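Peptidase M42 (Thaumarchaeota archaeon SCGC AB-539-E09, PDB 5DS0) probably removes amino acids from the N termini of peptides as a dinuclear-metal TET aminopeptidase of the M42 family, assembled from twelve subunits. Local coordinates at residues C[176-179]-C[180-184]; C[5-8]-C[9-12]; C[167-170]-C[171-175]. One frame throughout, in Å; residues are numbered along the deposited sequence.

Contact 1: residues C[176-179]-C[180-184]; sequences GKAF and DDRIG. With CO (cobalt (II) ion), chain U; CO (cobalt (II) ion), chain T.
The dinuclear metal site of the M42 peptidase sits at the start of helix 179-197, where Ala-178 holds the N-cap position and Asp-180 bridges two cobalt ions. In the first turn Arg-182 N donates to Ala-178 O at 3.3 Å, and Ile-183 N donates to Phe-179 O at 3.0 Å, nearly straight at the hydrogen (165°). Both bonds span a cis peptide between Asp-180 and Asp-181. The carboxylate of Asp-180 swings out with CG anti to the backbone N (chi1 179°); its OD1 binds one cobalt at 2.0 Å and its OD2 the other at 1.9 Å. His-66, Glu-214 and Glu-237 complete the site of the OD1 metal; Glu-215 and His-325 bind the OD2 metal. On the flank of the turn, Ala-178 CB lies over one face of the Arg-182 guanidinium, 3.6 Å from NH1 and offset toward the rim. The extended arginine also brings NH1 to 3.9 Å from Lys-177 NZ, but both cations form salt bridges with Glu-69 and hydrogen bonds to the carbonyl of Ala-16, while NH1 also reaches Leu-13 O. Asp-181 belongs to a second shell: its OD2 accepts from the backbone N of His-66, a metal ligand. Because each oxygen of the Asp-180 carboxylate holds a different cobalt, the rotation of the group is fixed and the two ions are kept together, consistent with the two-metal active site of M42 aminopeptidases.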
loop_
_atom_site.group_PDB
_atom_site.type_symbol
_atom_site.label_atom_id
_atom_site.label_comp_id
_atom_site.label_asym_id
_atom_site.label_seq_id
_atom_site.Cartn_x
_atom_site.Cartn_y
_atom_site.Cartn_z
ATOM N N GLY C 176 1.351 17.583 -39.558
ATOM C CA GLY C 176 0.449 16.556 -40.029
ATOM C C GLY C 176 0.798 15.194 -39.491
ATOM O O GLY C 176 1.574 15.061 -38.546
ATOM N N LYS C 177 0.164 14.169 -40.043
ATOM C CA LYS C 177 0.352 12.803 -39.548
ATOM C C LYS C 177 1.253 12.032 -40.484
ATOM O O LYS C 177 1.627 12.513 -41.549
ATOM C CB LYS C 177 -0.984 12.080 -39.440
ATOM C CG LYS C 177 -1.594 11.692 -40.785
ATOM C CD LYS C 177 -2.882 10.914 -40.606
ATOM C CE LYS C 177 -3.619 10.724 -41.918
ATOM N NZ LYS C 177 -3.021 9.614 -42.696
ATOM N N ALA C 178 1.618 10.837 -40.049
ATOM C CA ALA C 178 2.321 9.866 -40.879
ATOM C C ALA C 178 3.708 10.278 -41.360
ATOM O O ALA C 178 4.253 9.640 -42.263
ATOM C CB ALA C 178 1.447 9.469 -42.057
ATOM N N PHE C 179 4.308 11.308 -40.764
ATOM C CA PHE C 179 5.690 11.626 -41.096
ATOM C C PHE C 179 6.540 10.366 -40.945
ATOM O O PHE C 179 7.418 10.130 -41.755
ATOM C CB PHE C 179 6.245 12.736 -40.222
ATOM C CG PHE C 179 5.670 14.089 -40.521
ATOM C CD1 PHE C 179 5.592 14.556 -41.817
ATOM C CD2 PHE C 179 5.245 14.913 -39.498
ATOM C CE1 PHE C 179 5.077 15.804 -42.088
ATOM C CE2 PHE C 179 4.730 16.165 -39.768
ATOM C CZ PHE C 179 4.637 16.605 -41.064
ATOM N N ASP C 180 6.260 9.573 -39.916
ATOM C CA ASP C 180 6.880 8.283 -39.722
ATOM C C ASP C 180 6.096 7.287 -40.545
ATOM O O ASP C 180 5.012 6.891 -40.124
ATOM C CB ASP C 180 6.807 7.923 -38.238
ATOM C CG ASP C 180 7.399 6.572 -37.918
ATOM O OD1 ASP C 180 8.101 5.982 -38.774
ATOM O OD2 ASP C 180 7.160 6.097 -36.782
ATOM N N ASP C 181 6.593 6.852 -41.706
ATOM C CA ASP C 181 7.891 7.231 -42.261
ATOM C C ASP C 181 7.753 7.645 -43.735
ATOM O O ASP C 181 8.591 7.327 -44.578
ATOM C CB ASP C 181 8.862 6.074 -42.099
ATOM C CG ASP C 181 10.297 6.419 -42.502
ATOM O OD1 ASP C 181 10.664 7.612 -42.537
ATOM O OD2 ASP C 181 11.047 5.459 -42.768
ATOM N N ARG C 182 6.686 8.378 -44.032
ATOM C CA ARG C 182 6.447 8.848 -45.385
ATOM C C ARG C 182 7.404 9.970 -45.717
ATOM O O ARG C 182 7.732 10.171 -46.892
ATOM C CB ARG C 182 4.990 9.257 -45.577
ATOM C CG ARG C 182 4.090 8.031 -45.659
ATOM C CD ARG C 182 2.607 8.348 -45.646
ATOM N NE ARG C 182 1.829 7.178 -45.257
ATOM C CZ ARG C 182 0.525 7.185 -44.985
ATOM N NH1 ARG C 182 -0.185 8.298 -45.095
ATOM N NH2 ARG C 182 -0.078 6.062 -44.608
ATOM N N ILE C 183 7.905 10.664 -44.700
ATOM C CA ILE C 183 8.934 11.654 -44.938
ATOM C C ILE C 183 10.213 10.967 -45.406
ATOM O O ILE C 183 10.922 11.505 -46.252
ATOM C CB ILE C 183 9.208 12.554 -43.714
ATOM C CG1 ILE C 183 9.949 13.817 -44.137
ATOM C CG2 ILE C 183 10.031 11.832 -42.670
ATOM C CD1 ILE C 183 9.141 14.744 -45.042
ATOM N N GLY C 184 10.500 9.778 -44.883
ATOM C CA GLY C 184 11.636 8.988 -45.366
ATOM C C GLY C 184 11.442 8.525 -46.804
ATOM O O GLY C 184 12.371 8.569 -47.612
HETATM CO CO CO U . 7.240 4.332 -36.181
HETATM CO CO CO T . 9.102 4.285 -38.434
#

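Contact 2: residues C[5-8]-C[9-12]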
loop_
_atom_site.group_PDB
_atom_site.type_symbol
_atom_site.label_atom_id
_atom_site.label_comp_id
_atom_site.label_asym_id
_atom_site.label_seq_id
_atom_site.Cartn_x
_atom_site.Cartn_y
_atom_site.Cartn_z
ATOM N N LYS C 5 5.099 20.644 -57.139
ATOM C CA LYS C 5 4.893 19.198 -57.248
ATOM C C LYS C 5 5.457 18.419 -56.078
ATOM O O LYS C 5 4.863 17.440 -55.668
ATOM C CB LYS C 5 5.472 18.653 -58.556
ATOM C CG LYS C 5 4.582 18.929 -59.745
ATOM C CD LYS C 5 4.994 18.449 -61.106
ATOM C CE LYS C 5 3.756 18.613 -62.053
ATOM N NZ LYS C 5 3.145 17.275 -62.247
ATOM N N SER C 6 6.587 18.868 -55.533
ATOM C CA SER C 6 7.148 18.301 -54.306
ATOM C C SER C 6 6.245 18.493 -53.096
ATOM O O SER C 6 5.985 17.554 -52.356
ATOM C CB SER C 6 8.513 18.905 -53.998
ATOM O OG SER C 6 9.506 18.164 -54.637
HETATM N N MSE C 7 5.800 19.724 -52.876
HETATM C CA MSE C 7 4.940 20.013 -51.743
HETATM C C MSE C 7 3.606 19.369 -51.913
HETATM O O MSE C 7 2.992 19.002 -50.917
HETATM C CB MSE C 7 4.797 21.520 -51.523
HETATM C CG MSE C 7 6.070 22.093 -50.887
HETATM SE SE MSE C 7 6.498 21.280 -49.105
HETATM C CE MSE C 7 8.342 20.722 -49.589
ATOM N N GLU C 8 3.132 19.241 -53.151
ATOM C CA GLU C 8 1.851 18.560 -53.425
ATOM C C GLU C 8 1.994 17.069 -53.128
ATOM O O GLU C 8 1.072 16.457 -52.634
ATOM C CB GLU C 8 1.371 18.792 -54.877
ATOM C CG GLU C 8 -0.152 18.518 -55.226
ATOM C CD GLU C 8 -0.533 18.869 -56.690
ATOM O OE1 GLU C 8 0.375 18.854 -57.581
ATOM O OE2 GLU C 8 -1.760 19.158 -56.969
ATOM N N LEU C 9 3.168 16.509 -53.398
ATOM C CA LEU C 9 3.438 15.131 -53.045
ATOM C C LEU C 9 3.453 14.952 -51.538
ATOM O O LEU C 9 2.758 14.098 -51.009
ATOM C CB LEU C 9 4.770 14.673 -53.614
ATOM C CG LEU C 9 5.223 13.281 -53.173
ATOM C CD1 LEU C 9 4.280 12.234 -53.714
ATOM C CD2 LEU C 9 6.641 12.983 -53.617
HETATM N N MSE C 10 4.210 15.796 -50.846
HETATM C CA MSE C 10 4.270 15.741 -49.385
HETATM C C MSE C 10 2.882 15.762 -48.819
HETATM O O MSE C 10 2.521 14.892 -48.065
HETATM C CB MSE C 10 5.134 16.852 -48.783
HETATM C CG MSE C 10 5.580 16.428 -47.393
HETATM SE SE MSE C 10 6.591 17.844 -46.440
HETATM C CE MSE C 10 8.264 17.591 -47.446
ATOM N N LYS C 11 2.090 16.760 -49.183
ATOM C CA LYS C 11 0.719 16.886 -48.682
ATOM C C LYS C 11 -0.088 15.615 -48.927
ATOM O O LYS C 11 -0.754 15.105 -48.044
ATOM C CB LYS C 11 0.030 18.087 -49.348
ATOM C CG LYS C 11 -1.384 18.366 -48.887
ATOM C CD LYS C 11 -1.879 19.663 -49.499
ATOM C CE LYS C 11 -2.972 20.325 -48.675
ATOM N NZ LYS C 11 -4.267 19.623 -48.884
ATOM N N THR C 12 -0.022 15.118 -50.142
ATOM C CA THR C 12 -0.814 13.978 -50.534
ATOM C C THR C 12 -0.437 12.723 -49.766
ATOM O O THR C 12 -1.313 11.951 -49.367
ATOM C CB THR C 12 -0.667 13.754 -52.040
ATOM O OG1 THR C 12 -1.171 14.911 -52.699
ATOM C CG2 THR C 12 -1.458 12.556 -52.509
#
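Met-7 and Met-10, both selenomethionines here, meet on one flank of the N-terminal helix 2-15, an example of the i to i+3 pairing that a regular alpha-helix makes available. Met-10 can be followed outward. Its CB rests 3.7 Å from Met-7 O, over the preceding turn. CG stands anti to the backbone N (chi1 -158°), and the next torsion is also extended, carrying SE well away from the helix before a bend at chi3 turns the terminal methyl back along the flank. There CE comes to 3.8 Å from CE of Met-7, whose own chain folds at chi2 and chi3; the two side chains run alongside one another and point the same way, a purely apolar meeting. Met-10 also packs against Ile-183 and Phe-186 of helix 179-197. Leu-9 also touches Phe-186, and Ile-29 and Tyr-33 of helix 24-34; Ser-6 OG is hydrogen-bonded to Glu-190.

The backbone beneath is regular. Met-10 N donates to Ser-6 O at 2.9 Å and Lys-11 N to Met-7 O at 3.0 Å, both close to straight at the hydrogen. Leu-9 N donates to Lys-5 O. The carbonyl of Glu-8 does double duty. Thr-12 sets OG1 beside its backbone N (chi1 -62°), which turns the hydroxyl back toward the previous turn, and Glu-8 O accepts both Thr-12 OG1 at 2.7 Å and Thr-12 N at 3.0 Å, the two donors arriving from opposite faces of the carbonyl plane.

Contact 3: residues C[167-170]-C[171-175]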
loop_
_atom_site.group_PDB
_atom_site.type_symbol
_atom_site.label_atom_id
_atom_site.label_comp_id
_atom_site.label_asym_id
_atom_site.label_seq_id
_atom_site.Cartn_x
_atom_site.Cartn_y
_atom_site.Cartn_z
ATOM N N VAL C 167 1.628 23.754 -43.393
ATOM C CA VAL C 167 2.948 24.254 -43.037
ATOM C C VAL C 167 2.781 25.466 -42.141
ATOM O O VAL C 167 1.942 26.327 -42.402
ATOM C CB VAL C 167 3.757 24.654 -44.273
ATOM C CG1 VAL C 167 5.135 25.150 -43.864
ATOM C CG2 VAL C 167 3.894 23.477 -45.222
ATOM N N ILE C 168 3.591 25.540 -41.092
ATOM C CA ILE C 168 3.540 26.659 -40.144
ATOM C C ILE C 168 4.921 27.304 -39.987
ATOM O O ILE C 168 5.870 26.939 -40.682
ATOM C CB ILE C 168 2.976 26.200 -38.783
ATOM C CG1 ILE C 168 3.799 25.052 -38.212
ATOM C CG2 ILE C 168 1.525 25.785 -38.944
ATOM C CD1 ILE C 168 3.478 24.736 -36.771
ATOM N N GLN C 169 5.016 28.271 -39.081
ATOM C CA GLN C 169 6.280 28.969 -38.811
ATOM C C GLN C 169 6.885 29.551 -40.079
ATOM O O GLN C 169 8.020 29.251 -40.438
ATOM C CB GLN C 169 7.267 28.023 -38.131
ATOM C CG GLN C 169 6.902 27.695 -36.698
ATOM C CD GLN C 169 7.112 28.871 -35.769
ATOM O OE1 GLN C 169 7.857 29.795 -36.074
ATOM N NE2 GLN C 169 6.487 28.822 -34.616
ATOM N N ASN C 170 6.093 30.368 -40.771
ATOM C CA ASN C 170 6.560 31.055 -41.966
ATOM C C ASN C 170 7.198 30.083 -42.934
ATOM O O ASN C 170 8.297 30.311 -43.413
ATOM C CB ASN C 170 7.580 32.127 -41.599
ATOM C CG ASN C 170 7.095 33.027 -40.488
ATOM O OD1 ASN C 170 7.399 32.817 -39.305
ATOM N ND2 ASN C 170 6.270 34.013 -40.856
ATOM N N GLY C 171 6.504 28.991 -43.223
ATOM C CA GLY C 171 6.952 28.053 -44.252
ATOM C C GLY C 171 8.068 27.100 -43.854
ATOM O O GLY C 171 8.512 26.335 -44.688
ATOM N N ARG C 172 8.476 27.110 -42.585
ATOM C CA ARG C 172 9.648 26.348 -42.123
ATOM C C ARG C 172 9.333 24.934 -41.613
ATOM O O ARG C 172 10.181 24.057 -41.700
ATOM C CB ARG C 172 10.358 27.102 -40.991
ATOM C CG ARG C 172 11.312 28.184 -41.440
ATOM C CD ARG C 172 12.168 28.692 -40.287
ATOM N NE ARG C 172 11.400 28.983 -39.066
ATOM C CZ ARG C 172 10.812 30.144 -38.758
ATOM N NH1 ARG C 172 10.875 31.184 -39.591
ATOM N NH2 ARG C 172 10.155 30.259 -37.606
ATOM N N VAL C 173 8.127 24.737 -41.080
ATOM C CA VAL C 173 7.782 23.530 -40.314
ATOM C C VAL C 173 6.491 22.888 -40.784
ATOM O O VAL C 173 5.461 23.545 -40.861
ATOM C CB VAL C 173 7.580 23.867 -38.832
ATOM C CG1 VAL C 173 7.062 22.673 -38.073
ATOM C CG2 VAL C 173 8.878 24.374 -38.216
ATOM N N ALA C 174 6.563 21.603 -41.098
ATOM C CA ALA C 174 5.423 20.860 -41.619
ATOM C C ALA C 174 4.639 20.234 -40.482
ATOM O O ALA C 174 5.233 19.739 -39.526
ATOM C CB ALA C 174 5.905 19.779 -42.574
HETATM N N MSE C 175 3.316 20.236 -40.606
HETATM C CA MSE C 175 2.435 19.730 -39.559
HETATM C C MSE C 175 1.450 18.769 -40.150
HETATM O O MSE C 175 0.781 19.088 -41.125
HETATM C CB MSE C 175 1.679 20.887 -38.947
HETATM C CG MSE C 175 0.796 20.474 -37.774
HETATM SE SE MSE C 175 0.028 22.129 -36.988
HETATM C CE MSE C 175 -1.139 21.452 -35.561
#
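Three residues in succession, Gln-169, Asn-170 and Gly-171, have positive phi where the chain reverses, and just beyond them Arg-172 and Val-173 both face Ile-168 in a classic beta bulge. Ile-168 O takes a bond from Val-173 N at 3.2 Å and a weak one from Arg-172 N; the latter N also donates to Gln-169 O at 3.1 Å, from well above that carbonyl's plane. The carbonyl of Gln-169 lies at the same time over the centre of the Arg-172 guanidinium, 3.4 Å from CZ, because the arginine chain bends at chi3 (-47°) and folds back across the turn. Gln-169 OE1 comes to 2.8 Å from Arg-172 NH2, at an angle too poor for a hydrogen bond, with the amide and guanidinium planes 46° apart; Gln-169 NE2 is hydrogen-bonded to Ile-140 O of the second subunit.

This is the tip of the beta hairpin 166-168/173-176, closed by a type I' turn from Gln-169 to Arg-172, and the second strand continues the sheet to strand 329-332. Ile-168 and Val-173 form an antiparallel hydrogen-bonded pair, with Ile-168 N 2.7 Å from Val-173 O in an almost linear bond. On their shared face Ile-168 CG1 meets Val-173 CB at 4.0 Å, and Leu-330 packs on both residues. Val-167 lies on the face with Ala-174, where its CG1 leans on Gly-171 CA at 3.4 Å.

How the contacts relate
From the N terminus the order is contact 2, contact 3, contact 1, strictly in series: none nests in or crosses another, and each joins neighbours in sequence. Contact 2 is a stretch of helix 2-15, contact 3 closes the hairpin loop between strands 166-168 and 173-176, and contact 1 leads the chain through a short loop from that second strand into helix 179-197. Contact 1 is the meeting point. Its Ile-183 CD1 packs on Met-10 CE of contact 2 at 3.8 Å, and its Phe-179 CZ lies 3.5 Å from Ala-174 O of contact 3. The N-terminal helix and the mixed sheet are thus both tied to the helix that starts at the metal site.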